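Local structure of glucose-1-phosphate thymidylyltransferase (Bacillus anthracis, 4ECM) at residues A[56-61]-A[83-88]; A[39-44]-A[48-53]; A[27-32]-A[63-68]. The protein catalyses the joining of dTTP and glucose 1-phosphate into dTDP-glucose with release of pyrophosphate, a step on the route to dTDP-L-rhamnose. All coordinates share one frame; numbering follows the deposited sequence.

Overall arrangement
All three contacts are buried, apolar and without hydrogen bonds between their paired segments, but they lie at different depths. Contact 3 is closest to the centre of the chain, about 8 Å from it, and sets strand 25-30 against helix 57-67. Contact 1 uses the start of that same helix, turning to helix 82-89 with aromatic rings where contact 3 has only aliphatic carbons. Contact 2, about 18 Å from the centre, joins pieces of loop. Backbone bonds from Met-57 to Leu-50 and from Ile-58 to His-48 tie contacts 1 and 2, and both meet the second subunit. Contacts 2 and 3 each bind the dTDP-glucose, through His-48 and Gly-32.

Contact 1 of 3, residues A[56-61]-A[83-88]; sequences PMIYHA and GDVVSF
Pro-56, Tyr-59 and Phe-88 make the fuller end of this contact between the start of helix 57-67, with Pro-56 just before it, and helix 82-89. Pro-56 CB lies over one face of the Phe-88 ring, 4.0 Å above the plane and shifted toward the rim, though the proline-to-ring spacing is doubtful in detail. The same proline also covers the tyrosine: its CD sits 3.8 Å above the centre of the Tyr-59 ring. Tyr-59 CG stands anti to its own carbonyl carbon (chi1 -86°), which puts the ring beside the backbone N, its phenol end reaching Phe-88. There OH meets the ring edge in its plane, 3.6 Å from Phe-88 CD1. The rings stand nearly perpendicular (88°), centroids 6.0 Å apart, in an oblique pair.

Beyond this cluster the contact thins to one aliphatic touch, Ile-58 CD1 on Val-85 CG1 at 4.4 Å. On the partly exposed flank of helix 82-89, Ser-87 turns back on its own chain, OG bonding to Gly-83 O at 2.9 Å. That carbonyl also accepts Ser-87 N, the two donors reaching it from opposite faces.

Around the contact, Tyr-59 makes an edge-to-face pair with Phe-95, and Leu-49 packs on Phe-88. Lys-43 of the second subunit donates through NZ to Phe-88 O, so this corner also faces a subunit interface. Ile-58 rests on Ile-29 of strand 25-30, and it and Tyr-59 both reach Leu-89, setting the two helices beside the sheet.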
loop_
_atom_site.group_PDB
_atom_site.type_symbol
_atom_site.label_atom_id
_atom_site.label_comp_id
_atom_site.label_asym_id
_atom_site.label_seq_id
_atom_site.Cartn_x
_atom_site.Cartn_y
_atom_site.Cartn_z
ATOM N N PRO A 56 11.968 13.420 -4.320
ATOM C CA PRO A 56 12.347 12.026 -4.153
ATOM C C PRO A 56 13.518 11.751 -5.077
ATOM O O PRO A 56 13.565 12.297 -6.170
ATOM C CB PRO A 56 11.129 11.256 -4.640
ATOM C CG PRO A 56 10.044 12.196 -4.669
ATOM C CD PRO A 56 10.586 13.571 -4.776
ATOM N N MET A 57 14.441 10.912 -4.643
ATOM C CA MET A 57 15.650 10.612 -5.395
ATOM C C MET A 57 15.409 10.339 -6.883
ATOM O O MET A 57 16.137 10.841 -7.724
ATOM C CB MET A 57 16.345 9.407 -4.755
ATOM C CG MET A 57 17.667 8.978 -5.389
ATOM S SD MET A 57 18.357 7.479 -4.620
ATOM C CE MET A 57 18.419 7.912 -2.853
ATOM N N ILE A 58 14.376 9.566 -7.198
ATOM C CA ILE A 58 14.129 9.158 -8.587
ATOM C C ILE A 58 13.748 10.305 -9.522
ATOM O O ILE A 58 13.950 10.198 -10.738
ATOM C CB ILE A 58 13.111 7.981 -8.654
ATOM C CG1 ILE A 58 13.197 7.258 -10.005
ATOM C CG2 ILE A 58 11.703 8.434 -8.316
ATOM C CD1 ILE A 58 12.418 5.975 -10.023
ATOM N N TYR A 59 13.216 11.402 -8.975
ATOM C CA TYR A 59 12.848 12.550 -9.807
ATOM C C TYR A 59 14.054 13.112 -10.540
ATOM O O TYR A 59 13.915 13.633 -11.634
ATOM C CB TYR A 59 12.226 13.685 -8.989
ATOM C CG TYR A 59 10.734 13.605 -8.740
ATOM C CD1 TYR A 59 10.072 12.388 -8.655
ATOM C CD2 TYR A 59 9.996 14.767 -8.493
ATOM C CE1 TYR A 59 8.705 12.329 -8.389
ATOM C CE2 TYR A 59 8.632 14.714 -8.221
ATOM C CZ TYR A 59 7.999 13.490 -8.167
ATOM O OH TYR A 59 6.656 13.432 -7.913
ATOM N N HIS A 60 15.225 13.027 -9.927
ATOM C CA HIS A 60 16.440 13.571 -10.532
ATOM C C HIS A 60 16.751 12.875 -11.858
ATOM O O HIS A 60 17.051 13.539 -12.837
ATOM C CB HIS A 60 17.634 13.495 -9.570
ATOM C CG HIS A 60 17.469 14.342 -8.348
ATOM N ND1 HIS A 60 18.021 15.598 -8.234
ATOM C CD2 HIS A 60 16.762 14.137 -7.209
ATOM C CE1 HIS A 60 17.689 16.120 -7.064
ATOM N NE2 HIS A 60 16.913 15.259 -6.426
ATOM N N ALA A 61 16.629 11.552 -11.882
ATOM C CA ALA A 61 16.907 10.772 -13.079
ATOM C C ALA A 61 15.890 11.082 -14.175
ATOM O O ALA A 61 16.243 11.219 -15.364
ATOM C CB ALA A 61 16.920 9.295 -12.744
ATOM N N GLY A 83 4.277 -0.286 -6.252
ATOM C CA GLY A 83 3.122 0.520 -5.873
ATOM C C GLY A 83 3.500 1.960 -5.568
ATOM O O GLY A 83 2.912 2.904 -6.094
ATOM N N ASP A 84 4.500 2.125 -4.720
ATOM C CA ASP A 84 4.942 3.456 -4.304
ATOM C C ASP A 84 5.627 4.204 -5.427
ATOM O O ASP A 84 5.410 5.389 -5.589
ATOM C CB ASP A 84 5.851 3.359 -3.088
ATOM C CG ASP A 84 5.091 3.029 -1.804
ATOM O OD1 ASP A 84 3.842 3.185 -1.752
ATOM O OD2 ASP A 84 5.760 2.641 -0.831
ATOM N N VAL A 85 6.422 3.505 -6.226
ATOM C CA VAL A 85 7.098 4.143 -7.335
ATOM C C VAL A 85 6.064 4.676 -8.313
ATOM O O VAL A 85 6.128 5.836 -8.742
ATOM C CB VAL A 85 8.079 3.186 -8.030
ATOM C CG1 VAL A 85 8.653 3.830 -9.287
ATOM C CG2 VAL A 85 9.198 2.761 -7.047
ATOM N N VAL A 86 5.085 3.844 -8.644
ATOM C CA VAL A 86 4.028 4.260 -9.557
ATOM C C VAL A 86 3.170 5.379 -8.953
ATOM O O VAL A 86 2.749 6.283 -9.671
ATOM C CB VAL A 86 3.184 3.062 -10.006
ATOM C CG1 VAL A 86 1.970 3.523 -10.792
ATOM C CG2 VAL A 86 4.059 2.104 -10.849
ATOM N N SER A 87 2.926 5.347 -7.636
ATOM C CA SER A 87 2.149 6.415 -7.024
ATOM C C SER A 87 2.843 7.738 -7.224
ATOM O O SER A 87 2.181 8.755 -7.370
ATOM C CB SER A 87 1.892 6.183 -5.540
ATOM O OG SER A 87 1.110 5.018 -5.347
ATOM N N PHE A 88 4.172 7.752 -7.193
ATOM C CA PHE A 88 4.903 9.011 -7.470
ATOM C C PHE A 88 4.922 9.397 -8.939
ATOM O O PHE A 88 4.686 10.562 -9.289
ATOM C CB PHE A 88 6.377 8.929 -7.069
ATOM C CG PHE A 88 6.676 9.403 -5.688
ATOM C CD1 PHE A 88 6.787 10.769 -5.429
ATOM C CD2 PHE A 88 6.926 8.497 -4.658
ATOM C CE1 PHE A 88 7.099 11.231 -4.138
ATOM C CE2 PHE A 88 7.245 8.949 -3.362
ATOM C CZ PHE A 88 7.328 10.315 -3.101
#

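Contact 2 of 3, residues A[39-44]-A[48-53]; sequences YPITKV and HLLPVG. With DAU (2'deoxy-thymidine-5'-diphospho-alpha-D-glucose), chain B.
Leu-50 packs its isobutyl end on Ile-41 and Thr-42, the two central residues of a type I beta turn running from Pro-40 to Lys-43. Both segments lie just after the glycine-rich loop (Gly-32 to Arg-37) that follows strand 25-30, in the signature region of the sugar nucleotidyltransferases. The turn is closed by Lys-43 N bonding to Pro-40 O at 3.0 Å.

Leu-50 carries the contact from CB outward. CB leaves the backbone toward the turn, and CG, anti to the carbonyl carbon (chi1 -63°), carries the two methyls forward without touching the turn itself. CD1 touches Ile-41 CD1 at 3.8 Å and Thr-42 CG2 at 3.9 Å, the leucine meeting each side chain at about a right angle. CD2 rests against the backbone instead, 3.7 Å from Ile-41 O.

The polar branch of Thr-42 has other work: OG1 bonds to Gly-35 O, tying the turn to the glycine loop that touches pyrophosphate. Ile-41 packs on Leu-250 of helix 247-256 and on Arg-54 of the second subunit.

Two residues before Leu-50, His-48 points its imidazole at the bound dTDP-glucose. The sugar carbon C3' lies in the ring plane at its edge, and His-48 NE2 shares a hydrogen bond with the deoxyribose hydroxyl O3', modelled at 2.5 Å, shorter than usual and doubtful in its exact length.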
loop_
_atom_site.group_PDB
_atom_site.type_symbol
_atom_site.label_atom_id
_atom_site.label_comp_id
_atom_site.label_asym_id
_atom_site.label_seq_id
_atom_site.Cartn_x
_atom_site.Cartn_y
_atom_site.Cartn_z
ATOM N N TYR A 39 19.144 0.227 5.513
ATOM C CA TYR A 39 18.153 -0.272 6.471
ATOM C C TYR A 39 18.421 0.358 7.854
ATOM O O TYR A 39 19.569 0.470 8.261
ATOM C CB TYR A 39 18.178 -1.805 6.512
ATOM C CG TYR A 39 16.979 -2.430 7.198
ATOM C CD1 TYR A 39 15.825 -2.772 6.472
ATOM C CD2 TYR A 39 16.991 -2.677 8.574
ATOM C CE1 TYR A 39 14.720 -3.342 7.108
ATOM C CE2 TYR A 39 15.902 -3.248 9.215
ATOM C CZ TYR A 39 14.771 -3.581 8.491
ATOM O OH TYR A 39 13.702 -4.147 9.164
ATOM N N PRO A 40 17.369 0.761 8.586
ATOM C CA PRO A 40 15.926 0.674 8.370
ATOM C C PRO A 40 15.196 1.815 7.646
ATOM O O PRO A 40 13.979 1.736 7.513
ATOM C CB PRO A 40 15.398 0.602 9.807
ATOM C CG PRO A 40 16.307 1.473 10.555
ATOM C CD PRO A 40 17.665 1.336 9.913
ATOM N N ILE A 41 15.869 2.859 7.171
ATOM C CA ILE A 41 15.117 3.933 6.503
ATOM C C ILE A 41 14.494 3.441 5.203
ATOM O O ILE A 41 13.661 4.148 4.618
ATOM C CB ILE A 41 15.934 5.239 6.264
ATOM C CG1 ILE A 41 17.134 5.000 5.337
ATOM C CG2 ILE A 41 16.394 5.832 7.586
ATOM C CD1 ILE A 41 17.922 6.289 4.971
ATOM N N THR A 42 14.891 2.236 4.765
ATOM C CA THR A 42 14.368 1.592 3.551
ATOM C C THR A 42 13.531 0.349 3.878
ATOM O O THR A 42 13.273 -0.478 3.009
ATOM C CB THR A 42 15.516 1.173 2.568
ATOM O OG1 THR A 42 16.537 0.468 3.293
ATOM C CG2 THR A 42 16.130 2.403 1.854
ATOM N N LYS A 43 13.103 0.228 5.127
ATOM C CA LYS A 43 12.297 -0.916 5.572
ATOM C C LYS A 43 10.985 -1.012 4.828
ATOM O O LYS A 43 10.566 -2.090 4.426
ATOM C CB LYS A 43 11.997 -0.783 7.071
ATOM C CG LYS A 43 11.151 -1.900 7.694
ATOM C CD LYS A 43 11.132 -1.729 9.241
ATOM C CE LYS A 43 10.308 -2.779 9.974
ATOM N NZ LYS A 43 10.299 -2.515 11.472
ATOM N N VAL A 44 10.344 0.129 4.650
ATOM C CA VAL A 44 9.059 0.197 4.002
ATOM C C VAL A 44 9.107 0.807 2.608
ATOM O O VAL A 44 8.458 0.309 1.689
ATOM C CB VAL A 44 8.079 1.065 4.845
ATOM C CG1 VAL A 44 6.766 1.306 4.100
ATOM C CG2 VAL A 44 7.839 0.428 6.231
ATOM N N HIS A 48 14.978 4.795 -3.791
ATOM C CA HIS A 48 14.798 5.789 -4.820
ATOM C C HIS A 48 13.610 6.700 -4.612
ATOM O O HIS A 48 13.369 7.567 -5.432
ATOM C CB HIS A 48 14.759 5.108 -6.188
ATOM C CG HIS A 48 15.868 4.126 -6.367
ATOM N ND1 HIS A 48 15.705 2.774 -6.148
ATOM C CD2 HIS A 48 17.182 4.309 -6.642
ATOM C CE1 HIS A 48 16.867 2.167 -6.319
ATOM N NE2 HIS A 48 17.776 3.075 -6.629
ATOM N N LEU A 49 12.869 6.497 -3.530
ATOM C CA LEU A 49 11.780 7.379 -3.195
ATOM C C LEU A 49 12.138 8.199 -1.946
ATOM O O LEU A 49 11.314 8.977 -1.455
ATOM C CB LEU A 49 10.481 6.613 -2.985
ATOM C CG LEU A 49 10.007 5.815 -4.197
ATOM C CD1 LEU A 49 8.673 5.096 -3.873
ATOM C CD2 LEU A 49 9.868 6.718 -5.451
ATOM N N LEU A 50 13.364 8.032 -1.443
ATOM C CA LEU A 50 13.838 8.825 -0.309
ATOM C C LEU A 50 14.216 10.229 -0.797
ATOM O O LEU A 50 14.596 10.424 -1.954
ATOM C CB LEU A 50 15.054 8.169 0.347
ATOM C CG LEU A 50 14.840 6.788 0.980
ATOM C CD1 LEU A 50 16.160 6.289 1.603
ATOM C CD2 LEU A 50 13.733 6.822 2.032
ATOM N N PRO A 51 14.124 11.217 0.079
ATOM C CA PRO A 51 14.459 12.564 -0.343
ATOM C C PRO A 51 15.924 12.782 -0.713
ATOM O O PRO A 51 16.827 12.242 -0.051
ATOM C CB PRO A 51 14.161 13.410 0.909
ATOM C CG PRO A 51 13.270 12.603 1.716
ATOM C CD PRO A 51 13.581 11.183 1.441
ATOM N N VAL A 52 16.123 13.554 -1.783
ATOM C CA VAL A 52 17.423 14.065 -2.199
ATOM C C VAL A 52 17.121 15.533 -2.537
ATOM O O VAL A 52 16.656 15.866 -3.646
ATOM C CB VAL A 52 18.024 13.321 -3.374
ATOM C CG1 VAL A 52 19.264 14.070 -3.883
ATOM C CG2 VAL A 52 18.379 11.851 -2.958
ATOM N N GLY A 53 17.352 16.414 -1.574
ATOM C CA GLY A 53 16.968 17.806 -1.759
ATOM C C GLY A 53 15.473 17.846 -1.497
ATOM O O GLY A 53 14.975 17.187 -0.574
HETATM O O6 DAU B . 27.305 4.151 -8.532
HETATM C C6 DAU B . 28.217 3.802 -9.574
HETATM C C5 DAU B . 28.555 2.321 -9.484
HETATM O O5 DAU B . 27.327 1.600 -9.532
HETATM C C4 DAU B . 29.490 1.881 -10.616
HETATM O O4 DAU B . 30.748 2.536 -10.517
HETATM C C3 DAU B . 29.727 0.373 -10.615
HETATM O O3 DAU B . 30.509 0.026 -11.778
HETATM C C2 DAU B . 28.363 -0.328 -10.637
HETATM O O2 DAU B . 28.515 -1.755 -10.529
HETATM C C1 DAU B . 27.468 0.175 -9.511
HETATM O O1 DAU B . 28.015 -0.239 -8.264
HETATM P P2 DAU B . 27.083 -0.360 -6.951
HETATM O O3P DAU B . 26.780 1.006 -6.383
HETATM O O4P DAU B . 27.689 -1.434 -6.092
HETATM O OPP DAU B . 25.691 -0.898 -7.574
HETATM P P DAU B . 24.392 -1.166 -6.664
HETATM O O1P DAU B . 24.381 -0.186 -5.516
HETATM O O2P DAU B . 24.304 -2.628 -6.413
HETATM O "O5'" DAU B . 23.187 -0.737 -7.646
HETATM C "C5'" DAU B . 22.998 0.629 -7.953
HETATM C "C4'" DAU B . 21.621 0.957 -8.529
HETATM O "O4'" DAU B . 21.150 0.014 -9.490
HETATM C "C3'" DAU B . 20.553 1.107 -7.467
HETATM O "O3'" DAU B . 19.976 2.397 -7.686
HETATM C "C2'" DAU B . 19.546 0.014 -7.734
HETATM C "C1'" DAU B . 19.857 -0.443 -9.151
HETATM N N11 DAU B . 19.950 -1.899 -9.356
HETATM C C61 DAU B . 20.901 -2.622 -8.591
HETATM C C51 DAU B . 20.818 -3.995 -8.478
HETATM C C5A DAU B . 21.902 -4.763 -7.751
HETATM C C21 DAU B . 18.807 -2.582 -9.812
HETATM O O21 DAU B . 17.870 -1.883 -10.469
HETATM N N31 DAU B . 18.695 -3.930 -9.723
HETATM C C41 DAU B . 19.637 -4.666 -9.077
HETATM O O41 DAU B . 19.499 -6.007 -8.979
#

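Contact 3 of 3, residues A[27-32]-A[63-68]; sequences GIILAG and YKLKQC. With DAU (2'deoxy-thymidine-5'-diphospho-alpha-D-glucose), chain B.
A beta-alpha-beta unit of the nucleotide-binding domain is packed here, Leu-65 of helix 57-67 pressing on Gly-27 and Ile-29 of strand 25-30. The short segments run almost exactly antiparallel, 173° between directions, with axes 9.5 Å apart at closest approach.

One methyl does nearly all the touching. Leu-65 points its CB at the sheet; with CG anti to the carbonyl carbon (chi1 -67°) and CD1 in turn anti to CA, CD1 ends over the strand. That methyl meets Ile-29 CG1 at 3.9 Å, the two side chains sliding past each other in opposite directions. It also lies 4.2 Å from Gly-27 CA; with no side chain on the glycine, Leu-65 can settle directly on the backbone. Between these two, Ile-28 turns its side chain away to the other face of the sheet, where it packs on Met-126. Leu-65 further spreads over Val-127 and Ile-73 of the strands flanking 25-30, so the helix bridges three neighbouring strands.

Past the apolar part the strand runs into the active site. Gly-32 N donates to O21 of the thymine at 2.9 Å, a bent bond with an N-H...O angle of 144°, and Leu-30 CB approaches the same oxygen to 3.5 Å. Ala-31 O is hydrogen-bonded to Thr-77 OG1, and Gly-32 touches the pyrophosphate as well. Strand 25-30, helix 57-67 and the parallel strand 72-77 form the crossover characteristic of Rossmann-like nucleotidyltransferases, with the nucleotide bound at the C-terminal end of the first strand.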
loop_
_atom_site.group_PDB
_atom_site.type_symbol
_atom_site.label_atom_id
_atom_site.label_comp_id
_atom_site.label_asym_id
_atom_site.label_seq_id
_atom_site.Cartn_x
_atom_site.Cartn_y
_atom_site.Cartn_z
ATOM N N GLY A 27 14.953 5.957 -22.701
ATOM C CA GLY A 27 15.498 6.135 -21.358
ATOM C C GLY A 27 15.165 4.946 -20.449
ATOM O O GLY A 27 14.083 4.365 -20.541
ATOM N N ILE A 28 16.103 4.591 -19.574
ATOM C CA ILE A 28 15.937 3.497 -18.629
ATOM C C ILE A 28 16.426 3.931 -17.254
ATOM O O ILE A 28 17.542 4.413 -17.122
ATOM C CB ILE A 28 16.732 2.265 -19.075
ATOM C CG1 ILE A 28 16.224 1.776 -20.450
ATOM C CG2 ILE A 28 16.626 1.155 -18.037
ATOM C CD1 ILE A 28 17.077 0.700 -21.088
ATOM N N ILE A 29 15.576 3.809 -16.236
ATOM C CA ILE A 29 15.988 4.121 -14.866
ATOM C C ILE A 29 15.893 2.816 -14.089
ATOM O O ILE A 29 14.822 2.209 -14.013
ATOM C CB ILE A 29 15.109 5.181 -14.166
ATOM C CG1 ILE A 29 15.058 6.476 -14.967
ATOM C CG2 ILE A 29 15.664 5.479 -12.747
ATOM C CD1 ILE A 29 14.131 7.534 -14.374
ATOM N N LEU A 30 17.017 2.375 -13.541
ATOM C CA LEU A 30 17.079 1.139 -12.779
ATOM C C LEU A 30 16.903 1.513 -11.324
ATOM O O LEU A 30 17.782 2.136 -10.717
ATOM C CB LEU A 30 18.404 0.403 -13.042
ATOM C CG LEU A 30 18.616 0.010 -14.509
ATOM C CD1 LEU A 30 19.881 -0.829 -14.666
ATOM C CD2 LEU A 30 17.387 -0.755 -15.087
ATOM N N ALA A 31 15.753 1.147 -10.766
ATOM C CA ALA A 31 15.415 1.536 -9.409
ATOM C C ALA A 31 15.112 0.352 -8.514
ATOM O O ALA A 31 14.339 0.468 -7.572
ATOM C CB ALA A 31 14.232 2.520 -9.431
ATOM N N GLY A 32 15.757 -0.781 -8.786
ATOM C CA GLY A 32 15.566 -1.996 -7.996
ATOM C C GLY A 32 16.513 -2.079 -6.815
ATOM O O GLY A 32 16.881 -1.067 -6.220
ATOM N N TYR A 63 14.197 13.922 -14.547
ATOM C CA TYR A 63 14.465 15.257 -15.056
ATOM C C TYR A 63 15.692 15.249 -15.989
ATOM O O TYR A 63 15.685 15.941 -17.001
ATOM C CB TYR A 63 14.670 16.238 -13.900
ATOM C CG TYR A 63 14.646 17.714 -14.310
ATOM C CD1 TYR A 63 13.434 18.395 -14.434
ATOM C CD2 TYR A 63 15.822 18.422 -14.544
ATOM C CE1 TYR A 63 13.394 19.731 -14.796
ATOM C CE2 TYR A 63 15.795 19.764 -14.913
ATOM C CZ TYR A 63 14.577 20.412 -15.034
ATOM O OH TYR A 63 14.518 21.737 -15.387
ATOM N N LYS A 64 16.738 14.479 -15.648
ATOM C CA LYS A 64 17.917 14.394 -16.508
ATOM C C LYS A 64 17.542 13.933 -17.914
ATOM O O LYS A 64 18.012 14.486 -18.904
ATOM C CB LYS A 64 18.962 13.422 -15.954
ATOM C CG LYS A 64 19.714 13.884 -14.746
ATOM C CD LYS A 64 20.601 15.105 -15.030
ATOM C CE LYS A 64 21.297 15.532 -13.751
ATOM N NZ LYS A 64 21.944 16.837 -13.857
ATOM N N LEU A 65 16.715 12.897 -17.987
ATOM C CA LEU A 65 16.283 12.353 -19.271
ATOM C C LEU A 65 15.350 13.334 -19.989
ATOM O O LEU A 65 15.516 13.623 -21.179
ATOM C CB LEU A 65 15.626 10.986 -19.076
ATOM C CG LEU A 65 16.563 9.870 -18.594
ATOM C CD1 LEU A 65 15.787 8.664 -18.066
ATOM C CD2 LEU A 65 17.558 9.461 -19.708
ATOM N N LYS A 66 14.395 13.884 -19.264
ATOM C CA LYS A 66 13.469 14.818 -19.874
ATOM C C LYS A 66 14.204 16.007 -20.504
ATOM O O LYS A 66 13.879 16.415 -21.618
ATOM C CB LYS A 66 12.476 15.363 -18.869
ATOM C CG LYS A 66 11.451 16.288 -19.532
ATOM C CD LYS A 66 10.647 17.030 -18.524
ATOM C CE LYS A 66 9.604 17.917 -19.204
ATOM N NZ LYS A 66 8.841 18.701 -18.195
ATOM N N GLN A 67 15.179 16.556 -19.780
ATOM C CA GLN A 67 15.971 17.679 -20.274
ATOM C C GLN A 67 16.664 17.381 -21.589
ATOM O O GLN A 67 16.968 18.305 -22.336
ATOM C CB GLN A 67 16.998 18.139 -19.244
ATOM C CG GLN A 67 16.395 18.890 -18.058
ATOM C CD GLN A 67 15.645 20.167 -18.469
ATOM O OE1 GLN A 67 14.441 20.133 -18.797
ATOM N NE2 GLN A 67 16.344 21.301 -18.403
ATOM N N CYS A 68 16.916 16.109 -21.857
ATOM C CA CYS A 68 17.526 15.711 -23.102
ATOM C C CYS A 68 16.463 15.301 -24.159
ATOM O O CYS A 68 16.789 14.737 -25.198
ATOM C CB CYS A 68 18.467 14.549 -22.844
ATOM S SG CYS A 68 19.641 14.436 -24.128
HETATM O O6 DAU B . 27.305 4.151 -8.532
HETATM C C6 DAU B . 28.217 3.802 -9.574
HETATM C C5 DAU B . 28.555 2.321 -9.484
HETATM O O5 DAU B . 27.327 1.600 -9.532
HETATM C C4 DAU B . 29.490 1.881 -10.616
HETATM O O4 DAU B . 30.748 2.536 -10.517
HETATM C C3 DAU B . 29.727 0.373 -10.615
HETATM O O3 DAU B . 30.509 0.026 -11.778
HETATM C C2 DAU B . 28.363 -0.328 -10.637
HETATM O O2 DAU B . 28.515 -1.755 -10.529
HETATM C C1 DAU B . 27.468 0.175 -9.511
HETATM O O1 DAU B . 28.015 -0.239 -8.264
HETATM P P2 DAU B . 27.083 -0.360 -6.951
HETATM O O3P DAU B . 26.780 1.006 -6.383
HETATM O O4P DAU B . 27.689 -1.434 -6.092
HETATM O OPP DAU B . 25.691 -0.898 -7.574
HETATM P P DAU B . 24.392 -1.166 -6.664
HETATM O O1P DAU B . 24.381 -0.186 -5.516
HETATM O O2P DAU B . 24.304 -2.628 -6.413
HETATM O "O5'" DAU B . 23.187 -0.737 -7.646
HETATM C "C5'" DAU B . 22.998 0.629 -7.953
HETATM C "C4'" DAU B . 21.621 0.957 -8.529
HETATM O "O4'" DAU B . 21.150 0.014 -9.490
HETATM C "C3'" DAU B . 20.553 1.107 -7.467
HETATM O "O3'" DAU B . 19.976 2.397 -7.686
HETATM C "C2'" DAU B . 19.546 0.014 -7.734
HETATM C "C1'" DAU B . 19.857 -0.443 -9.151
HETATM N N11 DAU B . 19.950 -1.899 -9.356
HETATM C C61 DAU B . 20.901 -2.622 -8.591
HETATM C C51 DAU B . 20.818 -3.995 -8.478
HETATM C C5A DAU B . 21.902 -4.763 -7.751
HETATM C C21 DAU B . 18.807 -2.582 -9.812
HETATM O O21 DAU B . 17.870 -1.883 -10.469
HETATM N N31 DAU B . 18.695 -3.930 -9.723
HETATM C C41 DAU B . 19.637 -4.666 -9.077
HETATM O O41 DAU B . 19.499 -6.007 -8.979
#